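Local atomic coordinates of glycosyltransferase Gtf1 (Streptococcus pneumoniae, PDB entry 4PQG), a protein that belongs to the glycosyltransferases of the GT-B fold and carries, besides its two parallel-sheet domains, an extended beta-sheet domain. Residues A[10-15]-A[214-219]; A[16-19]-A[25-28]; A[30-35]-A[248-253]; A[45-50]-A[63-68]. One frame throughout, in Å; residues are numbered along the deposited sequence.

Contact 1: residues A[10-15]-A[214-219]; sequences TIYNIN and KSLNLN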
loop_
_atom_site.group_PDB
_atom_site.type_symbol
_atom_site.label_atom_id
_atom_site.label_comp_id
_atom_site.label_asym_id
_atom_site.label_seq_id
_atom_site.Cartn_x
_atom_site.Cartn_y
_atom_site.Cartn_z
ATOM N N THR A 10 -8.634 20.113 8.771
ATOM C CA THR A 10 -8.690 18.768 8.204
ATOM C C THR A 10 -7.343 18.444 7.564
ATOM O O THR A 10 -6.727 19.289 6.893
ATOM C CB THR A 10 -9.857 18.594 7.195
ATOM O OG1 THR A 10 -11.095 18.843 7.861
ATOM C CG2 THR A 10 -9.911 17.168 6.637
ATOM N N ILE A 11 -6.881 17.224 7.815
ATOM C CA ILE A 11 -5.668 16.725 7.198
ATOM C C ILE A 11 -6.055 15.808 6.036
ATOM O O ILE A 11 -6.679 14.774 6.240
ATOM C CB ILE A 11 -4.764 16.026 8.226
ATOM C CG1 ILE A 11 -4.393 17.019 9.342
ATOM C CG2 ILE A 11 -3.503 15.488 7.549
ATOM C CD1 ILE A 11 -3.956 16.353 10.629
ATOM N N TYR A 12 -5.715 16.234 4.822
ATOM C CA TYR A 12 -6.010 15.484 3.606
ATOM C C TYR A 12 -4.742 14.774 3.198
ATOM O O TYR A 12 -3.687 15.393 3.090
ATOM C CB TYR A 12 -6.482 16.416 2.473
ATOM C CG TYR A 12 -7.777 17.129 2.808
ATOM C CD1 TYR A 12 -9.019 16.505 2.621
ATOM C CD2 TYR A 12 -7.758 18.420 3.345
ATOM C CE1 TYR A 12 -10.208 17.156 2.951
ATOM C CE2 TYR A 12 -8.939 19.080 3.672
ATOM C CZ TYR A 12 -10.152 18.445 3.479
ATOM O OH TYR A 12 -11.296 19.113 3.830
ATOM N N ASN A 13 -4.855 13.472 2.971
ATOM C CA ASN A 13 -3.721 12.649 2.577
ATOM C C ASN A 13 -4.026 12.054 1.201
ATOM O O ASN A 13 -5.107 11.490 0.997
ATOM C CB ASN A 13 -3.534 11.513 3.581
ATOM C CG ASN A 13 -3.468 12.002 5.026
ATOM O OD1 ASN A 13 -2.404 12.016 5.619
ATOM N ND2 ASN A 13 -4.623 12.375 5.600
ATOM N N ILE A 14 -3.062 12.150 0.294
ATOM C CA ILE A 14 -3.260 11.785 -1.116
ATOM C C ILE A 14 -2.344 10.631 -1.554
ATOM O O ILE A 14 -1.116 10.692 -1.402
ATOM C CB ILE A 14 -3.079 13.015 -2.039
ATOM C CG1 ILE A 14 -4.198 14.039 -1.761
ATOM C CG2 ILE A 14 -3.135 12.609 -3.498
ATOM C CD1 ILE A 14 -3.969 15.416 -2.345
ATOM N N ASN A 15 -2.965 9.575 -2.069
ATOM C CA ASN A 15 -2.253 8.408 -2.572
ATOM C C ASN A 15 -2.907 8.036 -3.908
ATOM O O ASN A 15 -4.021 8.480 -4.204
ATOM C CB ASN A 15 -2.366 7.260 -1.558
ATOM C CG ASN A 15 -1.367 6.118 -1.813
ATOM O OD1 ASN A 15 -0.591 6.136 -2.761
ATOM N ND2 ASN A 15 -1.404 5.121 -0.954
ATOM N N LYS A 214 -10.419 21.815 -5.797
ATOM C CA LYS A 214 -11.170 23.052 -5.531
ATOM C C LYS A 214 -12.423 22.744 -4.727
ATOM O O LYS A 214 -12.782 23.502 -3.824
ATOM C CB LYS A 214 -11.519 23.780 -6.839
ATOM C CG LYS A 214 -10.294 24.346 -7.530
ATOM C CD LYS A 214 -10.651 25.241 -8.698
ATOM C CE LYS A 214 -9.396 25.868 -9.280
ATOM N NZ LYS A 214 -8.870 26.979 -8.442
ATOM N N SER A 215 -13.053 21.607 -5.030
ATOM C CA SER A 215 -14.231 21.134 -4.288
ATOM C C SER A 215 -13.970 20.853 -2.802
ATOM O O SER A 215 -14.921 20.694 -2.042
ATOM C CB SER A 215 -14.880 19.901 -4.959
ATOM O OG SER A 215 -14.437 18.668 -4.398
ATOM N N LEU A 216 -12.703 20.754 -2.395
ATOM C CA LEU A 216 -12.379 20.577 -0.968
ATOM C C LEU A 216 -12.527 21.870 -0.170
ATOM O O LEU A 216 -12.655 21.825 1.057
ATOM C CB LEU A 216 -10.959 20.019 -0.758
ATOM C CG LEU A 216 -10.673 18.676 -1.438
ATOM C CD1 LEU A 216 -9.195 18.309 -1.348
ATOM C CD2 LEU A 216 -11.552 17.576 -0.861
ATOM N N ASN A 217 -12.484 23.004 -0.865
ATOM C CA ASN A 217 -12.602 24.317 -0.238
ATOM C C ASN A 217 -11.542 24.443 0.854
ATOM O O ASN A 217 -11.856 24.672 2.028
ATOM C CB ASN A 217 -14.027 24.546 0.296
ATOM C CG ASN A 217 -15.034 24.786 -0.819
ATOM O OD1 ASN A 217 -14.706 25.388 -1.839
ATOM N ND2 ASN A 217 -16.263 24.316 -0.633
ATOM N N LEU A 218 -10.287 24.254 0.447
ATOM C CA LEU A 218 -9.161 24.224 1.382
ATOM C C LEU A 218 -9.004 25.558 2.116
ATOM O O LEU A 218 -9.046 26.614 1.486
ATOM C CB LEU A 218 -7.866 23.884 0.638
ATOM C CG LEU A 218 -7.742 22.455 0.108
ATOM C CD1 LEU A 218 -6.473 22.305 -0.720
ATOM C CD2 LEU A 218 -7.782 21.459 1.254
ATOM N N ASN A 219 -8.835 25.493 3.437
ATOM C CA ASN A 219 -8.573 26.676 4.264
ATOM C C ASN A 219 -7.092 26.740 4.595
ATOM O O ASN A 219 -6.386 25.734 4.505
ATOM C CB ASN A 219 -9.354 26.626 5.589
ATOM C CG ASN A 219 -10.867 26.547 5.398
ATOM O OD1 ASN A 219 -11.532 25.705 6.012
ATOM N ND2 ASN A 219 -11.420 27.430 4.573
#
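The ring of Y12 lies between two methyl groups that cover opposite faces. L216 brings CD1 over one face, and T10 of the same strand places CG2 3.4 Å above the plane of the other, displaced toward the rim. L218 joins on the L216 side but comes in at a slant: its CD2 is 3.6 Å from Y12 CE2 and 3.7 Å from Y12 CD2. At the other flank of the ring, L216 CD2 stands 4.1 Å from Y12 CE1. The two leucines thus divide the ring between them, each using branch methyls and each sliding past the tyrosine in the opposite direction. With CG of Y12 anti to its carbonyl carbon (chi1 -63°), the ring extends from the strand toward the 214-219 segment, so that side chains span the 9.4 Å between the CA atoms of Y12 and L216.

Both leucines come from the turn that follows helix 205-215. N217 N donates to K214 O at 3.0 Å, and N217 then takes a positive phi of 55°, after which L218 follows in an extended conformation. The chain continues into strand 223-226, which pairs in parallel with strand 10-15 in a Rossmann-like sheet. Helix 24-38 packs against I11 and N13 of that strand.

No hydrogen bond crosses between the segments, and Y12 OH stays 4.1 Å from L216 O. The cohesion therefore rests on apolar burial, with 139 Å² of surface hidden, mostly round one aromatic ring.

Contact 2: residues A[16-19]-A[25-28]; sequences LGIG and VEYA. With UDP (uridine-5'-diphosphate), chain C.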
loop_
_atom_site.group_PDB
_atom_site.type_symbol
_atom_site.label_atom_id
_atom_site.label_comp_id
_atom_site.label_asym_id
_atom_site.label_seq_id
_atom_site.Cartn_x
_atom_site.Cartn_y
_atom_site.Cartn_z
ATOM N N LEU A 16 -2.227 7.227 -4.715
ATOM C CA LEU A 16 -2.845 6.745 -5.944
ATOM C C LEU A 16 -3.902 5.674 -5.670
ATOM O O LEU A 16 -5.068 5.846 -6.000
ATOM C CB LEU A 16 -1.788 6.267 -6.955
ATOM C CG LEU A 16 -0.726 7.325 -7.262
ATOM C CD1 LEU A 16 0.291 6.800 -8.260
ATOM C CD2 LEU A 16 -1.373 8.613 -7.757
ATOM N N GLY A 17 -3.503 4.578 -5.044
ATOM C CA GLY A 17 -4.377 3.421 -4.969
ATOM C C GLY A 17 -4.167 2.561 -3.752
ATOM O O GLY A 17 -3.421 2.924 -2.827
ATOM N N ILE A 18 -4.842 1.420 -3.764
ATOM C CA ILE A 18 -4.885 0.496 -2.633
ATOM C C ILE A 18 -5.394 -0.830 -3.158
ATOM O O ILE A 18 -6.225 -0.861 -4.074
ATOM C CB ILE A 18 -5.786 1.022 -1.478
ATOM C CG1 ILE A 18 -5.745 0.064 -0.262
ATOM C CG2 ILE A 18 -7.217 1.238 -1.949
ATOM C CD1 ILE A 18 -6.113 0.721 1.050
ATOM N N GLY A 19 -4.880 -1.920 -2.599
ATOM C CA GLY A 19 -5.272 -3.268 -3.001
ATOM C C GLY A 19 -5.402 -4.198 -1.801
ATOM O O GLY A 19 -5.234 -3.767 -0.645
ATOM N N VAL A 25 3.658 1.852 1.715
ATOM C CA VAL A 25 3.119 3.219 1.530
ATOM C C VAL A 25 1.670 3.289 2.037
ATOM O O VAL A 25 1.308 4.198 2.803
ATOM C CB VAL A 25 3.215 3.716 0.063
ATOM C CG1 VAL A 25 2.609 5.120 -0.083
ATOM C CG2 VAL A 25 4.667 3.718 -0.419
ATOM N N GLU A 26 0.860 2.311 1.629
ATOM C CA GLU A 26 -0.532 2.229 2.044
ATOM C C GLU A 26 -0.675 1.883 3.526
ATOM O O GLU A 26 -1.559 2.420 4.222
ATOM C CB GLU A 26 -1.297 1.206 1.186
ATOM C CG GLU A 26 -1.563 1.697 -0.245
ATOM C CD GLU A 26 -0.300 1.747 -1.083
ATOM O OE1 GLU A 26 0.020 2.834 -1.627
ATOM O OE2 GLU A 26 0.398 0.707 -1.166
ATOM N N TYR A 27 0.178 0.990 4.012
ATOM C CA TYR A 27 0.171 0.667 5.446
ATOM C C TYR A 27 0.600 1.869 6.306
ATOM O O TYR A 27 0.030 2.100 7.385
ATOM C CB TYR A 27 0.989 -0.600 5.741
ATOM C CG TYR A 27 0.203 -1.831 5.374
ATOM C CD1 TYR A 27 -0.703 -2.381 6.271
ATOM C CD2 TYR A 27 0.314 -2.410 4.102
ATOM C CE1 TYR A 27 -1.456 -3.489 5.931
ATOM C CE2 TYR A 27 -0.436 -3.524 3.750
ATOM C CZ TYR A 27 -1.324 -4.046 4.671
ATOM O OH TYR A 27 -2.074 -5.134 4.365
ATOM N N ALA A 28 1.593 2.621 5.830
ATOM C CA ALA A 28 2.000 3.864 6.491
ATOM C C ALA A 28 0.827 4.837 6.621
ATOM O O ALA A 28 0.683 5.527 7.644
ATOM C CB ALA A 28 3.140 4.536 5.741
HETATM N N1 UDP C . 2.175 -6.777 5.174
HETATM C C2 UDP C . 1.006 -7.471 5.555
HETATM N N3 UDP C . 0.911 -8.767 5.296
HETATM C C4 UDP C . 1.882 -9.454 4.676
HETATM C C5 UDP C . 3.052 -8.804 4.275
HETATM C C6 UDP C . 3.174 -7.436 4.549
HETATM O O2 UDP C . 0.063 -6.886 6.145
HETATM O O4 UDP C . 1.713 -10.677 4.472
HETATM C "C1'" UDP C . 2.268 -5.349 5.511
HETATM C "C2'" UDP C . 3.236 -5.185 6.680
HETATM O "O2'" UDP C . 2.626 -5.359 7.974
HETATM C "C3'" UDP C . 3.801 -3.785 6.513
HETATM C "C4'" UDP C . 3.652 -3.506 5.019
HETATM O "O4'" UDP C . 2.854 -4.568 4.469
HETATM O "O3'" UDP C . 3.023 -2.834 7.250
HETATM C "C5'" UDP C . 4.991 -3.494 4.284
HETATM O "O5'" UDP C . 5.690 -2.316 4.645
HETATM P PA UDP C . 7.289 -2.226 4.548
HETATM O O1A UDP C . 7.720 -0.849 4.976
HETATM O O2A UDP C . 7.835 -3.419 5.295
HETATM O O3A UDP C . 7.694 -2.597 3.031
HETATM P PB UDP C . 7.347 -1.876 1.634
HETATM O O1B UDP C . 8.650 -1.930 0.869
HETATM O O2B UDP C . 6.225 -2.709 1.036
HETATM O O3B UDP C . 6.970 -0.447 1.974
HETATM O O HOH W 1 -0.968 3.348 -4.542
HETATM O O HOH W 2 -3.364 -4.357 1.902
#
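G17 and I18, in the loop after strand 10-15, run in an extended conformation past the first turns of helix 24-38, with the CA atoms of I18 and E26 6.6 Å apart. E26 alone carries the direct contact. Its CG approaches the carbonyl oxygen of G17 at 3.4 Å, and I18 CB lies 4.5 Å from the same CG. A bend at chi2 (71°) lays CG against the loop and carries the carboxylate off it. A water links the segments: it accepts from G17 N at 2.9 Å and is placed to donate to E26 OE1 at 3.1 Å, although it has other acceptors within range. The carboxylate is held by S23 at OE2, and at OE1 by N15 and a salt bridge to R228.

One residue on, Y27 turns its ring toward the bound uridine-5'-diphosphate. The ribose carbon C1' sits 3.7 Å above the plane of the Y27 ring, over its centre, and Y27 OH is 3.3 Å from UDP O2. That hydroxyl also bonds H392, and a second water, 2.9 Å from Y27 OH, is placed to donate to G19 O, though it too has other acceptors nearby.

A loop with glycines between the first strand and first helix is familiar from Rossmann-like domains. Here it borders the cleft of a GT-B protein, where G24, R336, K341 and E420 also bond the nucleotide. The chemistry is therefore split: E26 meets the loop through van der Waals contact and a bridging water, while Y27 offers an aromatic face to the ribose.

Contact 3: residues A[30-35]-A[248-253]; sequences AYRAGV and VVHAEH. With NAG (2-acetamido-2-deoxy-beta-D-glucopyranose), chain D.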
loop_
_atom_site.group_PDB
_atom_site.type_symbol
_atom_site.label_atom_id
_atom_site.label_comp_id
_atom_site.label_asym_id
_atom_site.label_seq_id
_atom_site.Cartn_x
_atom_site.Cartn_y
_atom_site.Cartn_z
ATOM N N ALA A 30 -2.293 3.933 6.740
ATOM C CA ALA A 30 -3.152 3.327 7.734
ATOM C C ALA A 30 -2.610 3.590 9.142
ATOM O O ALA A 30 -3.385 3.913 10.047
ATOM C CB ALA A 30 -3.327 1.841 7.482
ATOM N N TYR A 31 -1.292 3.475 9.334
ATOM C CA TYR A 31 -0.715 3.869 10.623
ATOM C C TYR A 31 -1.078 5.323 10.960
ATOM O O TYR A 31 -1.564 5.600 12.057
ATOM C CB TYR A 31 0.801 3.680 10.652
ATOM C CG TYR A 31 1.251 2.276 11.021
ATOM C CD1 TYR A 31 1.241 1.841 12.355
ATOM C CD2 TYR A 31 1.709 1.394 10.042
ATOM C CE1 TYR A 31 1.682 0.563 12.698
ATOM C CE2 TYR A 31 2.131 0.109 10.366
ATOM C CZ TYR A 31 2.116 -0.305 11.697
ATOM O OH TYR A 31 2.549 -1.581 12.019
ATOM N N ARG A 32 -0.852 6.235 10.012
ATOM C CA ARG A 32 -1.135 7.670 10.183
ATOM C C ARG A 32 -2.601 7.931 10.546
ATOM O O ARG A 32 -2.899 8.775 11.408
ATOM C CB ARG A 32 -0.765 8.446 8.920
ATOM C CG ARG A 32 -0.589 9.951 9.119
ATOM C CD ARG A 32 -0.350 10.666 7.802
ATOM N NE ARG A 32 0.789 10.084 7.089
ATOM C CZ ARG A 32 0.855 9.941 5.768
ATOM N NH1 ARG A 32 1.920 9.377 5.224
ATOM N NH2 ARG A 32 -0.150 10.334 4.993
ATOM N N ALA A 33 -3.506 7.198 9.900
ATOM C CA ALA A 33 -4.928 7.283 10.208
ATOM C C ALA A 33 -5.219 6.905 11.652
ATOM O O ALA A 33 -6.078 7.521 12.291
ATOM C CB ALA A 33 -5.734 6.402 9.261
ATOM N N GLY A 34 -4.522 5.879 12.152
ATOM C CA GLY A 34 -4.627 5.470 13.557
ATOM C C GLY A 34 -4.192 6.567 14.504
ATOM O O GLY A 34 -4.785 6.750 15.569
ATOM N N VAL A 35 -3.152 7.297 14.116
ATOM C CA VAL A 35 -2.647 8.427 14.895
ATOM C C VAL A 35 -3.647 9.588 14.901
ATOM O O VAL A 35 -3.925 10.175 15.953
ATOM C CB VAL A 35 -1.298 8.948 14.360
ATOM C CG1 VAL A 35 -0.966 10.301 14.979
ATOM C CG2 VAL A 35 -0.180 7.945 14.626
ATOM N N VAL A 248 5.511 13.474 1.900
ATOM C CA VAL A 248 6.148 12.373 2.610
ATOM C C VAL A 248 7.071 11.626 1.658
ATOM O O VAL A 248 6.656 11.253 0.551
ATOM C CB VAL A 248 5.117 11.410 3.210
ATOM C CG1 VAL A 248 5.796 10.301 3.998
ATOM C CG2 VAL A 248 4.178 12.167 4.128
ATOM N N VAL A 249 8.316 11.447 2.098
ATOM C CA VAL A 249 9.323 10.680 1.375
ATOM C C VAL A 249 9.293 9.258 1.942
ATOM O O VAL A 249 9.527 9.053 3.130
ATOM C CB VAL A 249 10.730 11.301 1.541
ATOM C CG1 VAL A 249 11.777 10.511 0.760
ATOM C CG2 VAL A 249 10.719 12.767 1.117
ATOM N N HIS A 250 8.961 8.279 1.108
ATOM C CA HIS A 250 8.765 6.910 1.612
ATOM C C HIS A 250 9.926 5.953 1.482
ATOM O O HIS A 250 10.270 5.237 2.442
ATOM C CB HIS A 250 7.516 6.305 0.999
ATOM C CG HIS A 250 6.248 6.900 1.533
ATOM N ND1 HIS A 250 5.737 6.554 2.721
ATOM C CD2 HIS A 250 5.395 7.853 0.997
ATOM C CE1 HIS A 250 4.608 7.244 2.939
ATOM N NE2 HIS A 250 4.391 8.030 1.872
ATOM N N ALA A 251 10.532 5.916 0.307
ATOM C CA ALA A 251 11.647 5.004 0.053
ATOM C C ALA A 251 12.940 5.827 -0.048
ATOM O O ALA A 251 12.923 7.049 0.192
ATOM C CB ALA A 251 11.381 4.241 -1.241
ATOM N N GLU A 252 14.051 5.170 -0.389
ATOM C CA GLU A 252 15.288 5.869 -0.767
ATOM C C GLU A 252 14.960 6.852 -1.897
ATOM O O GLU A 252 14.170 6.529 -2.770
ATOM C CB GLU A 252 16.330 4.845 -1.223
ATOM C CG GLU A 252 17.705 5.408 -1.558
ATOM C CD GLU A 252 18.351 6.107 -0.376
ATOM O OE1 GLU A 252 19.222 5.499 0.277
ATOM O OE2 GLU A 252 17.979 7.264 -0.074
ATOM N N HIS A 253 15.557 8.045 -1.896
ATOM C CA HIS A 253 14.997 9.156 -2.680
ATOM C C HIS A 253 15.882 9.636 -3.799
ATOM O O HIS A 253 15.561 10.632 -4.464
ATOM C CB HIS A 253 14.708 10.319 -1.735
ATOM C CG HIS A 253 15.948 10.810 -1.056
ATOM N ND1 HIS A 253 16.375 10.297 0.122
ATOM C CD2 HIS A 253 16.920 11.703 -1.480
ATOM C CE1 HIS A 253 17.552 10.862 0.448
ATOM N NE2 HIS A 253 17.887 11.724 -0.536
HETATM C C1 NAG D . 8.175 1.947 1.500
HETATM C C2 NAG D . 9.663 1.721 1.737
HETATM C C3 NAG D . 9.579 1.232 3.189
HETATM C C4 NAG D . 8.756 2.179 4.076
HETATM C C5 NAG D . 7.400 2.533 3.405
HETATM C C6 NAG D . 6.474 3.408 4.243
HETATM C C7 NAG D . 11.440 0.649 0.460
HETATM C C8 NAG D . 11.800 -0.556 -0.361
HETATM N N2 NAG D . 10.199 0.660 0.919
HETATM O O1 NAG D . 7.566 1.598 0.290
HETATM O O3 NAG D . 10.859 0.976 3.741
HETATM O O4 NAG D . 8.521 1.535 5.305
HETATM O O5 NAG D . 7.728 3.120 2.144
HETATM O O6 NAG D . 7.086 4.674 4.339
HETATM O O7 NAG D . 12.266 1.554 0.662
#
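This is a buried, largely side-chain contact beside the interdomain cleft, in which R32 of helix 24-38 reaches across to the carboxyl end of strand 244-248 and the loop that follows. One guanidinium nitrogen does the touching: R32 NH1 is 3.8 Å from V248 CG2 and 4.1 Å from H250 CE1. The histidine is met at its edge, near the ring plane, and the guanidinium and imidazole planes are 33° apart. A bend at chi3 (-55°) in the otherwise stretched arginine turns the guanidinium toward this corner.

No hydrogen bond joins the segments; D227 links them instead, pairing through OD2 with R32 NH2 in a salt bridge and through OD1 with H250 NE2. N13 adds a second acceptor for R32 NH2. In a GT-B protein such loops, leaving the carboxyl ends of the parallel strands, line the cleft between the two domains, and H250 follows this pattern. Its ND1 and O6 of the bound 2-acetamido-2-deoxy-beta-D-glucopyranose are hydrogen-bonded at 2.8 Å, nearly straight at 171° and in the ring plane.

V248 packs within its own segment too, with CG1 3.3 Å above the H250 ring, offset toward the rim, so one face of the imidazole is covered while both nitrogens are bonded. The NAG is further bonded by E412 and by the backbone nitrogens of G413, F414 and G415, from the other side of the cleft.

Contact 4: residues A[45-50]-A[63-68]; sequences FIFTDM and IGFDDN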
loop_
_atom_site.group_PDB
_atom_site.type_symbol
_atom_site.label_atom_id
_atom_site.label_comp_id
_atom_site.label_asym_id
_atom_site.label_seq_id
_atom_site.Cartn_x
_atom_site.Cartn_y
_atom_site.Cartn_z
ATOM N N PHE A 45 -8.276 10.316 3.665
ATOM C CA PHE A 45 -7.320 9.637 2.808
ATOM C C PHE A 45 -7.925 9.471 1.420
ATOM O O PHE A 45 -8.898 8.749 1.216
ATOM C CB PHE A 45 -6.857 8.328 3.448
ATOM C CG PHE A 45 -6.107 8.547 4.737
ATOM C CD1 PHE A 45 -4.721 8.561 4.752
ATOM C CD2 PHE A 45 -6.791 8.796 5.921
ATOM C CE1 PHE A 45 -4.014 8.792 5.936
ATOM C CE2 PHE A 45 -6.104 9.041 7.103
ATOM C CZ PHE A 45 -4.713 9.042 7.113
ATOM N N ILE A 46 -7.357 10.220 0.489
ATOM C CA ILE A 46 -7.870 10.350 -0.872
ATOM C C ILE A 46 -7.098 9.378 -1.765
ATOM O O ILE A 46 -5.871 9.376 -1.752
ATOM C CB ILE A 46 -7.649 11.794 -1.384
ATOM C CG1 ILE A 46 -8.428 12.800 -0.510
ATOM C CG2 ILE A 46 -8.015 11.915 -2.870
ATOM C CD1 ILE A 46 -7.822 14.187 -0.494
ATOM N N PHE A 47 -7.820 8.566 -2.531
ATOM C CA PHE A 47 -7.226 7.738 -3.585
ATOM C C PHE A 47 -7.712 8.202 -4.958
ATOM O O PHE A 47 -8.914 8.391 -5.162
ATOM C CB PHE A 47 -7.574 6.276 -3.342
ATOM C CG PHE A 47 -7.137 5.786 -1.986
ATOM C CD1 PHE A 47 -5.879 5.218 -1.815
ATOM C CD2 PHE A 47 -7.971 5.938 -0.877
ATOM C CE1 PHE A 47 -5.462 4.795 -0.563
ATOM C CE2 PHE A 47 -7.562 5.518 0.380
ATOM C CZ PHE A 47 -6.315 4.931 0.532
ATOM N N THR A 48 -6.771 8.389 -5.887
ATOM C CA THR A 48 -7.085 8.989 -7.200
ATOM C C THR A 48 -7.214 7.999 -8.354
ATOM O O THR A 48 -7.720 8.369 -9.441
ATOM C CB THR A 48 -6.067 10.083 -7.597
ATOM O OG1 THR A 48 -4.748 9.525 -7.608
ATOM C CG2 THR A 48 -6.118 11.263 -6.615
ATOM N N ASP A 49 -6.756 6.756 -8.141
ATOM C CA ASP A 49 -6.871 5.702 -9.148
ATOM C C ASP A 49 -8.308 5.273 -9.354
ATOM O O ASP A 49 -9.113 5.273 -8.428
ATOM C CB ASP A 49 -6.070 4.457 -8.764
ATOM C CG ASP A 49 -4.576 4.605 -9.003
ATOM O OD1 ASP A 49 -4.099 5.656 -9.503
ATOM O OD2 ASP A 49 -3.872 3.640 -8.672
ATOM N N MET A 50 -8.613 4.868 -10.580
ATOM C CA MET A 50 -9.872 4.193 -10.867
ATOM C C MET A 50 -9.797 2.757 -10.300
ATOM O O MET A 50 -8.954 1.955 -10.717
ATOM C CB MET A 50 -10.126 4.206 -12.385
ATOM C CG MET A 50 -11.348 3.396 -12.830
ATOM S SD MET A 50 -12.866 4.158 -12.212
ATOM C CE MET A 50 -12.899 5.699 -13.138
ATOM N N ILE A 63 -7.558 -2.653 5.600
ATOM C CA ILE A 63 -6.292 -2.115 6.068
ATOM C C ILE A 63 -6.513 -1.283 7.340
ATOM O O ILE A 63 -5.567 -0.856 8.004
ATOM C CB ILE A 63 -5.617 -1.307 4.921
ATOM C CG1 ILE A 63 -4.104 -1.298 5.039
ATOM C CG2 ILE A 63 -6.152 0.106 4.821
ATOM C CD1 ILE A 63 -3.466 -0.601 3.851
ATOM N N GLY A 64 -7.783 -1.070 7.676
ATOM C CA GLY A 64 -8.140 -0.459 8.926
ATOM C C GLY A 64 -8.564 0.997 8.909
ATOM O O GLY A 64 -8.739 1.571 9.982
ATOM N N PHE A 65 -8.741 1.613 7.735
ATOM C CA PHE A 65 -9.316 2.975 7.695
ATOM C C PHE A 65 -10.796 2.906 8.123
ATOM O O PHE A 65 -11.483 1.931 7.818
ATOM C CB PHE A 65 -9.266 3.575 6.282
ATOM C CG PHE A 65 -7.894 3.907 5.787
ATOM C CD1 PHE A 65 -7.159 4.968 6.331
ATOM C CD2 PHE A 65 -7.349 3.196 4.735
ATOM C CE1 PHE A 65 -5.896 5.278 5.845
ATOM C CE2 PHE A 65 -6.081 3.498 4.247
ATOM C CZ PHE A 65 -5.357 4.541 4.794
ATOM N N ASP A 66 -11.282 3.921 8.842
ATOM C CA ASP A 66 -12.729 4.075 9.054
ATOM C C ASP A 66 -13.326 4.617 7.771
ATOM O O ASP A 66 -12.683 5.429 7.107
ATOM C CB ASP A 66 -13.022 5.095 10.152
ATOM C CG ASP A 66 -12.526 4.660 11.507
ATOM O OD1 ASP A 66 -12.646 3.474 11.864
ATOM O OD2 ASP A 66 -12.035 5.535 12.229
ATOM N N ASP A 67 -14.551 4.194 7.442
ATOM C CA ASP A 67 -15.243 4.661 6.233
ATOM C C ASP A 67 -15.265 6.188 6.123
ATOM O O ASP A 67 -15.097 6.736 5.039
ATOM C CB ASP A 67 -16.680 4.125 6.168
ATOM C CG ASP A 67 -16.745 2.622 5.978
ATOM O OD1 ASP A 67 -15.684 1.950 5.840
ATOM O OD2 ASP A 67 -17.880 2.108 5.963
ATOM N N ASN A 68 -15.452 6.881 7.244
ATOM C CA ASN A 68 -15.513 8.341 7.181
ATOM C C ASN A 68 -14.140 9.007 7.057
ATOM O O ASN A 68 -14.051 10.217 6.980
ATOM C CB ASN A 68 -16.326 8.920 8.347
ATOM C CG ASN A 68 -15.666 8.687 9.694
ATOM O OD1 ASN A 68 -14.434 8.592 9.806
ATOM N ND2 ASN A 68 -16.488 8.602 10.732
#
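F65 touches F45 and F47 with two different carbons of its ring, from directions nearly at right angles. Toward F45 it leads with CE1, which stands 3.4 Å above the plane of the F45 ring, displaced toward the rim, with F45 CG its nearest atom at 3.5 Å. The side chains cross at about a right angle. Their planes are inclined by 41° and the centroids of the F45 and F65 rings are 4.8 Å apart, an oblique pairing. The other meta carbon serves F47: F65 CE2 lies in the plane of the F47 ring, at its edge, 4.0 Å from F47 CZ, the two side chains arriving from opposite directions.

F45 and F47 alternate with I46 along the strand and so project from the same side of the sheet. F65 gains its position from the end of helix 56-63, where G64 closes a Schellman motif with a positive phi of 103° and lets the chain turn back; a chi1 of -69° then points the F65 ring at the strand.

Strand 42-47, helix 56-63 and strand 70-72 form a beta-alpha-beta crossover at one margin of the parallel sheet, and the three phenylalanines lie on the face that helix 24-38 covers. A33 of that helix touches both F45 and F65, and Q29 touches F47; V70 of strand 70-72 packs on F65, while on the other side of the sheet I46 meets Y12 and I14.

All four contacts belong to one parallel-sheet domain; three use strand 10-15 or helix 24-38, and contact 4 lies against both. Contacts 1 and 4 are buried and apolar. They share the sheet, where N13 and N15 pair by backbone with I46, but contact 1 uses the face away from helix 24-38 and contact 4 the face toward it. Contacts 2 and 3 both use that helix at the cleft: contact 3 is buried, its polar groups satisfied by D227 and the bound NAG rather than across the segments, while contact 2 is partly buried and bridged by waters. N15 bonds E26, and N13 bonds R32. The two contacts nearest the ligands are those with charged side chains.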